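Side-chain contacts in MgGH51 (PDB 6ZPV), which probably hydrolyses terminal alpha-L-arabinofuranosyl residues from arabinose-containing polysaccharides as a fungal GH51 retaining glycosidase: residues A[308-311]-A[312-315]; A[361-364]-A[365-369]; A[372-375]-A[376-379]. All blocks are in the same frame, centred on the assembly; numbering follows the deposited sequence.

Contact 1. Residues A[308-311]-A[312-315]. With NAG (2-acetamido-2-deoxy-beta-D-glucopyranose), chain D; NAG (2-acetamido-2-deoxy-beta-D-glucopyranose), chain B.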
loop_
_atom_site.group_PDB
_atom_site.type_symbol
_atom_site.label_atom_id
_atom_site.label_comp_id
_atom_site.label_asym_id
_atom_site.label_seq_id
_atom_site.Cartn_x
_atom_site.Cartn_y
_atom_site.Cartn_z
ATOM N N TYR A 308 7.154 15.372 -20.366
ATOM C CA TYR A 308 6.607 14.802 -19.130
ATOM C C TYR A 308 5.090 14.735 -19.193
ATOM O O TYR A 308 4.487 13.796 -18.655
ATOM C CB TYR A 308 7.133 15.617 -17.940
ATOM C CG TYR A 308 8.635 15.717 -17.890
ATOM C CD1 TYR A 308 9.406 14.731 -17.274
ATOM C CD2 TYR A 308 9.288 16.770 -18.510
ATOM C CE1 TYR A 308 10.777 14.817 -17.291
ATOM C CE2 TYR A 308 10.677 16.826 -18.513
ATOM C CZ TYR A 308 11.421 15.853 -17.908
ATOM O OH TYR A 308 12.775 15.955 -17.960
ATOM N N ILE A 309 4.477 15.705 -19.865
ATOM C CA ILE A 309 3.038 15.656 -20.132
ATOM C C ILE A 309 2.754 14.434 -21.041
ATOM O O ILE A 309 1.827 13.653 -20.786
ATOM C CB ILE A 309 2.561 16.981 -20.759
ATOM C CG1 ILE A 309 2.675 18.087 -19.742
ATOM C CG2 ILE A 309 1.133 16.829 -21.325
ATOM C CD1 ILE A 309 2.433 19.488 -20.266
ATOM N N GLN A 310 3.585 14.251 -22.094
ATOM C CA GLN A 310 3.368 13.073 -22.946
ATOM C C GLN A 310 3.565 11.780 -22.151
ATOM O O GLN A 310 2.820 10.814 -22.377
ATOM C CB GLN A 310 4.324 13.122 -24.147
ATOM C CG GLN A 310 4.078 11.942 -25.098
ATOM C CD GLN A 310 2.684 11.922 -25.694
ATOM O OE1 GLN A 310 1.940 10.870 -25.620
ATOM N NE2 GLN A 310 2.298 13.011 -26.283
ATOM N N GLN A 311 4.529 11.736 -21.225
ATOM C CA GLN A 311 4.746 10.497 -20.431
ATOM C C GLN A 311 3.503 10.207 -19.597
ATOM O O GLN A 311 3.147 9.022 -19.452
ATOM C CB GLN A 311 5.998 10.651 -19.591
ATOM C CG GLN A 311 6.328 9.385 -18.797
ATOM C CD GLN A 311 7.705 9.387 -18.233
ATOM O OE1 GLN A 311 8.222 10.485 -17.875
ATOM N NE2 GLN A 311 8.356 8.238 -18.084
ATOM N N ALA A 312 2.843 11.248 -19.065
ATOM C CA ALA A 312 1.608 11.024 -18.310
ATOM C C ALA A 312 0.467 10.550 -19.209
ATOM O O ALA A 312 -0.322 9.698 -18.795
ATOM C CB ALA A 312 1.203 12.298 -17.587
ATOM N N ILE A 313 0.364 11.089 -20.439
ATOM C CA ILE A 313 -0.594 10.541 -21.415
ATOM C C ILE A 313 -0.319 9.066 -21.694
ATOM O O ILE A 313 -1.253 8.242 -21.718
ATOM C CB ILE A 313 -0.582 11.403 -22.686
ATOM C CG1 ILE A 313 -1.169 12.782 -22.418
ATOM C CG2 ILE A 313 -1.323 10.711 -23.814
ATOM C CD1 ILE A 313 -0.957 13.783 -23.512
ATOM N N ASP A 314 0.957 8.725 -21.894
ATOM C CA ASP A 314 1.345 7.331 -22.132
ATOM C C ASP A 314 0.910 6.444 -20.969
ATOM O O ASP A 314 0.365 5.353 -21.187
ATOM C CB ASP A 314 2.860 7.238 -22.321
ATOM C CG ASP A 314 3.451 7.908 -23.537
ATOM O OD1 ASP A 314 2.702 8.233 -24.479
ATOM O OD2 ASP A 314 4.693 8.136 -23.489
ATOM N N GLN A 315 1.151 6.900 -19.737
ATOM C CA GLN A 315 0.753 6.142 -18.539
ATOM C C GLN A 315 -0.747 5.834 -18.526
ATOM O O GLN A 315 -1.161 4.721 -18.255
ATOM C CB GLN A 315 1.172 6.980 -17.314
ATOM C CG GLN A 315 0.856 6.319 -15.978
ATOM C CD GLN A 315 1.268 7.192 -14.814
ATOM O OE1 GLN A 315 2.216 7.981 -14.921
ATOM N NE2 GLN A 315 0.561 7.043 -13.661
HETATM C C1 NAG D . 10.507 5.680 -19.755
HETATM C C2 NAG D . 11.960 5.360 -20.053
HETATM C C3 NAG D . 12.754 6.671 -20.129
HETATM C C4 NAG D . 12.120 7.630 -21.141
HETATM C C5 NAG D . 10.638 7.847 -20.771
HETATM C C6 NAG D . 9.895 8.737 -21.813
HETATM C C7 NAG D . 12.987 3.238 -19.419
HETATM C C8 NAG D . 13.586 2.417 -18.333
HETATM N N2 NAG D . 12.562 4.463 -19.076
HETATM O O3 NAG D . 14.138 6.410 -20.503
HETATM O O4 NAG D . 12.803 8.890 -21.030
HETATM O O5 NAG D . 9.998 6.581 -20.794
HETATM O O6 NAG D . 8.511 9.002 -21.417
HETATM O O7 NAG D . 12.970 2.862 -20.539
HETATM C C1 NAG B . 13.205 9.451 -22.300
HETATM C C2 NAG B . 13.533 10.907 -22.083
HETATM C C3 NAG B . 14.080 11.492 -23.427
HETATM C C4 NAG B . 15.136 10.586 -24.014
HETATM C C5 NAG B . 14.788 9.122 -24.058
HETATM C C6 NAG B . 15.924 8.170 -24.501
HETATM C C7 NAG B . 11.906 11.899 -20.489
HETATM C C8 NAG B . 10.595 12.560 -20.301
HETATM N N2 NAG B . 12.321 11.626 -21.742
HETATM O O3 NAG B . 14.482 12.803 -23.211
HETATM O O4 NAG B . 15.404 11.016 -25.383
HETATM O O5 NAG B . 14.354 8.749 -22.736
HETATM O O6 NAG B . 16.951 8.297 -23.427
HETATM O O7 NAG B . 12.458 11.534 -19.457
#

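Contact 2. Residues A[361-364]-A[365-369]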
loop_
_atom_site.group_PDB
_atom_site.type_symbol
_atom_site.label_atom_id
_atom_site.label_comp_id
_atom_site.label_asym_id
_atom_site.label_seq_id
_atom_site.Cartn_x
_atom_site.Cartn_y
_atom_site.Cartn_z
ATOM N N TYR A 361 1.003 26.878 -13.502
ATOM C CA TYR A 361 1.323 26.555 -14.897
ATOM C C TYR A 361 1.453 25.050 -15.092
ATOM O O TYR A 361 1.171 24.542 -16.170
ATOM C CB TYR A 361 2.515 27.353 -15.470
ATOM C CG TYR A 361 3.906 26.998 -14.977
ATOM C CD1 TYR A 361 4.512 25.810 -15.345
ATOM C CD2 TYR A 361 4.647 27.854 -14.191
ATOM C CE1 TYR A 361 5.811 25.500 -14.923
ATOM C CE2 TYR A 361 5.920 27.565 -13.756
ATOM C CZ TYR A 361 6.524 26.401 -14.161
ATOM O OH TYR A 361 7.809 26.129 -13.696
ATOM N N ARG A 362 1.961 24.335 -14.082
ATOM C CA ARG A 362 2.081 22.882 -14.205
ATOM C C ARG A 362 0.674 22.225 -14.305
ATOM O O ARG A 362 0.421 21.431 -15.240
ATOM C CB ARG A 362 2.924 22.278 -13.088
ATOM C CG ARG A 362 4.353 22.794 -13.102
ATOM C CD ARG A 362 5.261 22.174 -12.040
ATOM N NE ARG A 362 4.879 22.488 -10.659
ATOM C CZ ARG A 362 4.372 21.683 -9.734
ATOM N NH1 ARG A 362 4.013 20.434 -10.012
ATOM N NH2 ARG A 362 4.239 22.114 -8.503
ATOM N N TRP A 363 -0.184 22.553 -13.358
ATOM C CA TRP A 363 -1.595 22.128 -13.439
ATOM C C TRP A 363 -2.200 22.565 -14.765
ATOM O O TRP A 363 -2.860 21.752 -15.448
ATOM C CB TRP A 363 -2.382 22.768 -12.271
ATOM C CG TRP A 363 -3.876 22.635 -12.399
ATOM C CD1 TRP A 363 -4.736 23.521 -12.956
ATOM C CD2 TRP A 363 -4.674 21.505 -12.001
ATOM N NE1 TRP A 363 -5.999 23.034 -12.965
ATOM C CE2 TRP A 363 -5.991 21.799 -12.375
ATOM C CE3 TRP A 363 -4.413 20.261 -11.401
ATOM C CZ2 TRP A 363 -7.049 20.930 -12.148
ATOM C CZ3 TRP A 363 -5.456 19.403 -11.185
ATOM C CH2 TRP A 363 -6.766 19.732 -11.550
ATOM N N HIS A 364 -2.086 23.828 -15.141
ATOM C CA HIS A 364 -2.743 24.263 -16.380
ATOM C C HIS A 364 -2.267 23.424 -17.559
ATOM O O HIS A 364 -3.104 22.938 -18.354
ATOM C CB HIS A 364 -2.453 25.735 -16.639
ATOM C CG HIS A 364 -3.033 26.193 -17.948
ATOM N ND1 HIS A 364 -2.383 26.001 -19.162
ATOM C CD2 HIS A 364 -4.233 26.702 -18.237
ATOM C CE1 HIS A 364 -3.162 26.461 -20.147
ATOM N NE2 HIS A 364 -4.251 26.866 -19.623
ATOM N N ASP A 365 -0.970 23.267 -17.693
ATOM C CA ASP A 365 -0.473 22.626 -18.926
ATOM C C ASP A 365 -0.747 21.098 -18.902
ATOM O O ASP A 365 -1.146 20.551 -19.915
ATOM C CB ASP A 365 1.011 22.934 -19.140
ATOM C CG ASP A 365 1.300 24.409 -19.419
ATOM O OD1 ASP A 365 0.346 25.214 -19.517
ATOM O OD2 ASP A 365 2.482 24.724 -19.615
ATOM N N PHE A 366 -0.557 20.462 -17.744
ATOM C CA PHE A 366 -0.899 19.042 -17.651
ATOM C C PHE A 366 -2.357 18.830 -17.864
ATOM O O PHE A 366 -2.709 17.948 -18.666
ATOM C CB PHE A 366 -0.445 18.433 -16.306
ATOM C CG PHE A 366 0.969 17.905 -16.249
ATOM C CD1 PHE A 366 2.035 18.764 -16.023
ATOM C CD2 PHE A 366 1.205 16.577 -16.466
ATOM C CE1 PHE A 366 3.331 18.273 -16.009
ATOM C CE2 PHE A 366 2.512 16.079 -16.461
ATOM C CZ PHE A 366 3.559 16.924 -16.218
ATOM N N VAL A 367 -3.235 19.513 -17.150
ATOM C CA VAL A 367 -4.661 19.167 -17.229
ATOM C C VAL A 367 -5.233 19.607 -18.588
ATOM O O VAL A 367 -6.075 18.890 -19.151
ATOM C CB VAL A 367 -5.458 19.734 -16.036
ATOM C CG1 VAL A 367 -6.942 19.464 -16.191
ATOM C CG2 VAL A 367 -4.924 19.136 -14.765
ATOM N N THR A 368 -4.785 20.732 -19.157
ATOM C CA THR A 368 -5.314 21.102 -20.481
ATOM C C THR A 368 -5.046 19.932 -21.465
ATOM O O THR A 368 -5.929 19.510 -22.229
ATOM C CB THR A 368 -4.723 22.428 -20.976
ATOM O OG1 THR A 368 -5.098 23.466 -20.065
ATOM C CG2 THR A 368 -5.216 22.795 -22.351
ATOM N N ALA A 369 -3.793 19.444 -21.465
ATOM C CA ALA A 369 -3.418 18.342 -22.377
ATOM C C ALA A 369 -4.142 17.040 -22.033
ATOM O O ALA A 369 -4.667 16.348 -22.932
ATOM C CB ALA A 369 -1.935 18.158 -22.386
#

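Contact 3. Residues A[372-375]-A[376-379]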
loop_
_atom_site.group_PDB
_atom_site.type_symbol
_atom_site.label_atom_id
_atom_site.label_comp_id
_atom_site.label_asym_id
_atom_site.label_seq_id
_atom_site.Cartn_x
_atom_site.Cartn_y
_atom_site.Cartn_z
ATOM N N ALA A 372 -7.955 17.005 -22.571
ATOM C CA ALA A 372 -8.327 16.942 -24.004
ATOM C C ALA A 372 -8.154 15.513 -24.516
ATOM O O ALA A 372 -8.974 15.055 -25.339
ATOM C CB ALA A 372 -7.460 17.892 -24.827
ATOM N N GLN A 373 -7.152 14.782 -24.057
ATOM C CA GLN A 373 -6.994 13.372 -24.462
ATOM C C GLN A 373 -8.038 12.497 -23.796
ATOM O O GLN A 373 -8.512 11.514 -24.447
ATOM C CB GLN A 373 -5.612 12.870 -24.023
ATOM C CG GLN A 373 -4.465 13.446 -24.776
ATOM C CD GLN A 373 -4.403 13.050 -26.222
ATOM O OE1 GLN A 373 -4.762 11.929 -26.609
ATOM N NE2 GLN A 373 -4.282 14.093 -27.008
ATOM N N PHE A 374 -8.425 12.812 -22.604
ATOM C CA PHE A 374 -9.300 11.965 -21.761
ATOM C C PHE A 374 -10.417 12.812 -21.142
ATOM O O PHE A 374 -10.410 13.141 -19.949
ATOM C CB PHE A 374 -8.477 11.281 -20.658
ATOM C CG PHE A 374 -7.233 10.596 -21.164
ATOM C CD1 PHE A 374 -7.322 9.477 -21.979
ATOM C CD2 PHE A 374 -5.975 11.100 -20.857
ATOM C CE1 PHE A 374 -6.177 8.902 -22.480
ATOM C CE2 PHE A 374 -4.838 10.505 -21.361
ATOM C CZ PHE A 374 -4.927 9.380 -22.157
ATOM N N PRO A 375 -11.396 13.203 -21.968
ATOM C CA PRO A 375 -12.454 14.134 -21.492
ATOM C C PRO A 375 -13.254 13.542 -20.333
ATOM O O PRO A 375 -13.908 14.252 -19.592
ATOM C CB PRO A 375 -13.334 14.333 -22.689
ATOM C CG PRO A 375 -12.573 13.848 -23.847
ATOM C CD PRO A 375 -11.475 12.983 -23.415
ATOM N N GLN A 376 -13.257 12.200 -20.214
ATOM C CA GLN A 376 -14.079 11.461 -19.223
ATOM C C GLN A 376 -13.398 11.320 -17.864
ATOM O O GLN A 376 -14.069 10.898 -16.921
ATOM C CB GLN A 376 -14.442 10.078 -19.759
ATOM C CG GLN A 376 -13.328 9.050 -19.745
ATOM C CD GLN A 376 -12.329 9.145 -20.914
ATOM O OE1 GLN A 376 -12.211 10.118 -21.695
ATOM N NE2 GLN A 376 -11.543 8.084 -21.056
ATOM N N ILE A 377 -12.121 11.650 -17.704
ATOM C CA ILE A 377 -11.390 11.513 -16.426
ATOM C C ILE A 377 -11.558 12.750 -15.554
ATOM O O ILE A 377 -11.601 13.851 -16.078
ATOM C CB ILE A 377 -9.917 11.190 -16.661
ATOM C CG1 ILE A 377 -9.811 9.793 -17.283
ATOM C CG2 ILE A 377 -9.101 11.296 -15.379
ATOM C CD1 ILE A 377 -8.366 9.388 -17.570
ATOM N N ARG A 378 -11.724 12.557 -14.254
ATOM C CA ARG A 378 -11.768 13.673 -13.319
ATOM C C ARG A 378 -10.378 13.892 -12.725
ATOM O O ARG A 378 -9.806 12.992 -12.107
ATOM C CB ARG A 378 -12.795 13.428 -12.212
ATOM C CG ARG A 378 -13.154 14.645 -11.384
ATOM C CD ARG A 378 -14.096 14.329 -10.227
ATOM N NE ARG A 378 -14.713 15.516 -9.646
ATOM C CZ ARG A 378 -15.969 15.892 -9.793
ATOM N NH1 ARG A 378 -16.791 15.258 -10.628
ATOM N NH2 ARG A 378 -16.383 17.009 -9.150
ATOM N N PHE A 379 -9.826 15.079 -12.908
ATOM C CA PHE A 379 -8.476 15.420 -12.458
ATOM C C PHE A 379 -8.505 16.099 -11.104
ATOM O O PHE A 379 -9.263 17.062 -10.875
ATOM C CB PHE A 379 -7.733 16.258 -13.508
ATOM C CG PHE A 379 -7.429 15.443 -14.754
ATOM C CD1 PHE A 379 -6.304 14.620 -14.781
ATOM C CD2 PHE A 379 -8.297 15.400 -15.822
ATOM C CE1 PHE A 379 -6.041 13.796 -15.866
ATOM C CE2 PHE A 379 -8.054 14.551 -16.889
ATOM C CZ PHE A 379 -6.942 13.745 -16.912
#

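Contact 1. Residues A[308-311]-A[312-315]
A glycan rests on Gln-311 and Tyr-308, its first N-acetylglucosamine lying along the side chain of Gln-311, whose carbonyl O takes the N-H of Gln-315 one turn further on (2.9 Å from Gln-315 N). The contact is a run of i to i+4 pairs on helix 306-320, which packs on strand 284-289 in the wall of the (beta/alpha)8 barrel. With CG anti to the backbone N (chi1 -177°) and the chain extended beyond it, Gln-311 lies alongside this first sugar, chain D: O6 sits 3.3 Å from Gln-311 CD, and C5 is 3.5 Å from Gln-311 NE2. The amide itself is held by protein, its NE2 hydrogen-bonded to Gln-243 and Asn-245 and its OE1 to Arg-241, which fixes its rotation against the glycan. The second sugar, chain B, joined O4 to C1, sets its acetyl methyl C8 over one face of the Tyr-308 ring, towards the rim, 3.8 Å from Tyr-308 CE1. Away from the sugars, Ile-309 CG2 and Ile-313 CD1 meet at 4.3 Å, and both isoleucines also pack on helix 359-373. Gln-310 bends at chi2 (61°) and crosses the Asp-314 side chain at about a right angle. The Asp-314 carboxylate folds back over its own turn: while Asp-314 N gives a hydrogen bond of 2.8 Å to Gln-310 O, Asp-314 CG stands only 3.2 Å from that same oxygen.

Contact 2. Residues A[361-364]-A[365-369]
Trp-363 with Val-367, and His-364 with Thr-368, are i to i+4 pairs within helix 359-373, the connection between strands 345-348 and 378-381 on the outside of the barrel. The inner pair is apolar. Val-367 CG2 comes down on the six-membered ring of Trp-363, 3.4 Å from its centroid and almost on the ring normal, a CH-pi contact. The indole is brought over this methyl by a chi1 of 168°, which holds CG anti to the backbone N, and its NE1 is hydrogen-bonded to Pro-392 O. Beyond the helix, Trp-363 touches Val-348, Phe-379 and Ala-381, and Val-367 touches Val-348, so the pair fills the layer between helix and strands.

The outer pair is polar. His-364 O accepts twice from one residue: Thr-368 N at 2.9 Å and Thr-368 OG1 at 2.7 Å, arriving from opposite faces of the carbonyl plane. The same OG1 lies over the centre of the His-364 imidazole, with His-364 NE2 at 3.5 Å. At the ring edge, His-364 ND1 gives a straight hydrogen bond of 2.9 Å (167° at the hydrogen) to Asp-365 OD1, in the imidazole plane and nearly along the C-O axis of the acceptor; ring and carboxylate planes stand 73° apart. The bond fixes the rotation of the imidazole. Asp-365 OD2 is also close to Glu-302 OE2; that like charge would tend to favour protonation, an effect the His-364 bond probably offsets for Asp-365. One apolar side pressed against parallel strands and one polar side turned from them make this the amphipathic crossover helix of a beta-alpha-beta unit in a (beta/alpha)8 barrel.

Contact 3. Residues A[372-375]-A[376-379]
Phe-374 and Ile-377 lie side by side and point the same way, with Ile-377 CD1 3.6 Å from Phe-374 CB. Ile-377 holds CG1 anti to its carbonyl carbon (chi1 -67°) and is straight from there, which carries CD1 along the base of the phenyl group. The Phe-374 ring continues past it towards Ile-316 and Asn-317 of helix 306-320, and takes the CB of its neighbour Gln-373 against one face.

Gln-376 has the rarer conformation. Its CG sits between the backbone N and the carbonyl carbon (chi1 75°), and a second bend at chi2 (-81°) doubles the chain back over the Phe-374 to Pro-375 peptide. Gln-376 OE1 thereby reaches 3.4 Å from Pro-375 CD and 3.3 Å from Phe-374 C. At 3.2 Å from Pro-375 N it makes no hydrogen bond, since the proline nitrogen carries no hydrogen.

Phe-374 is the first residue to leave helix 359-373, and a type I beta turn from Phe-374 to Ile-377 leads into strand 378-381: this is the alpha-to-beta return of a beta-alpha-beta crossover. The turn is closed by a hydrogen bond from Ile-377 N to Phe-374 O at 3.2 Å. Gln-371 NE2 also hydrogen-bonds to Phe-374 O, and to Ile-377 O, tying the last helical turn to both ends of the bend. Past the turn, Arg-378 pairs through its backbone with Arg-344 and Val-346.

Phe-379 turns its ring back against the bend. Ile-377 CG2 lies over one face, towards the rim, while Phe-374 O approaches the ring edge near its plane, 4.1 Å from Phe-379 CE2.

In the fold
The three contacts follow one another along the chain; none nests in or crosses another. Contact 1 lies within helix 306-320, after strand 284-289. Contact 2 comes later, within helix 359-373, which follows strand 345-348. Only contact 3 closes a turn, bringing the chain from the end of that helix into strand 378-381. The two helices are neighbours around the barrel: Ile-309 packs on Phe-366 and Ala-369, and one turn further along helix 306-320 Ile-313 meets Gln-373 and Phe-374, so contact 1 touches both others. Contacts 2 and 3 share helix 359-373 and meet where Trp-363 and Val-367 reach Phe-379, fastening helix to strand.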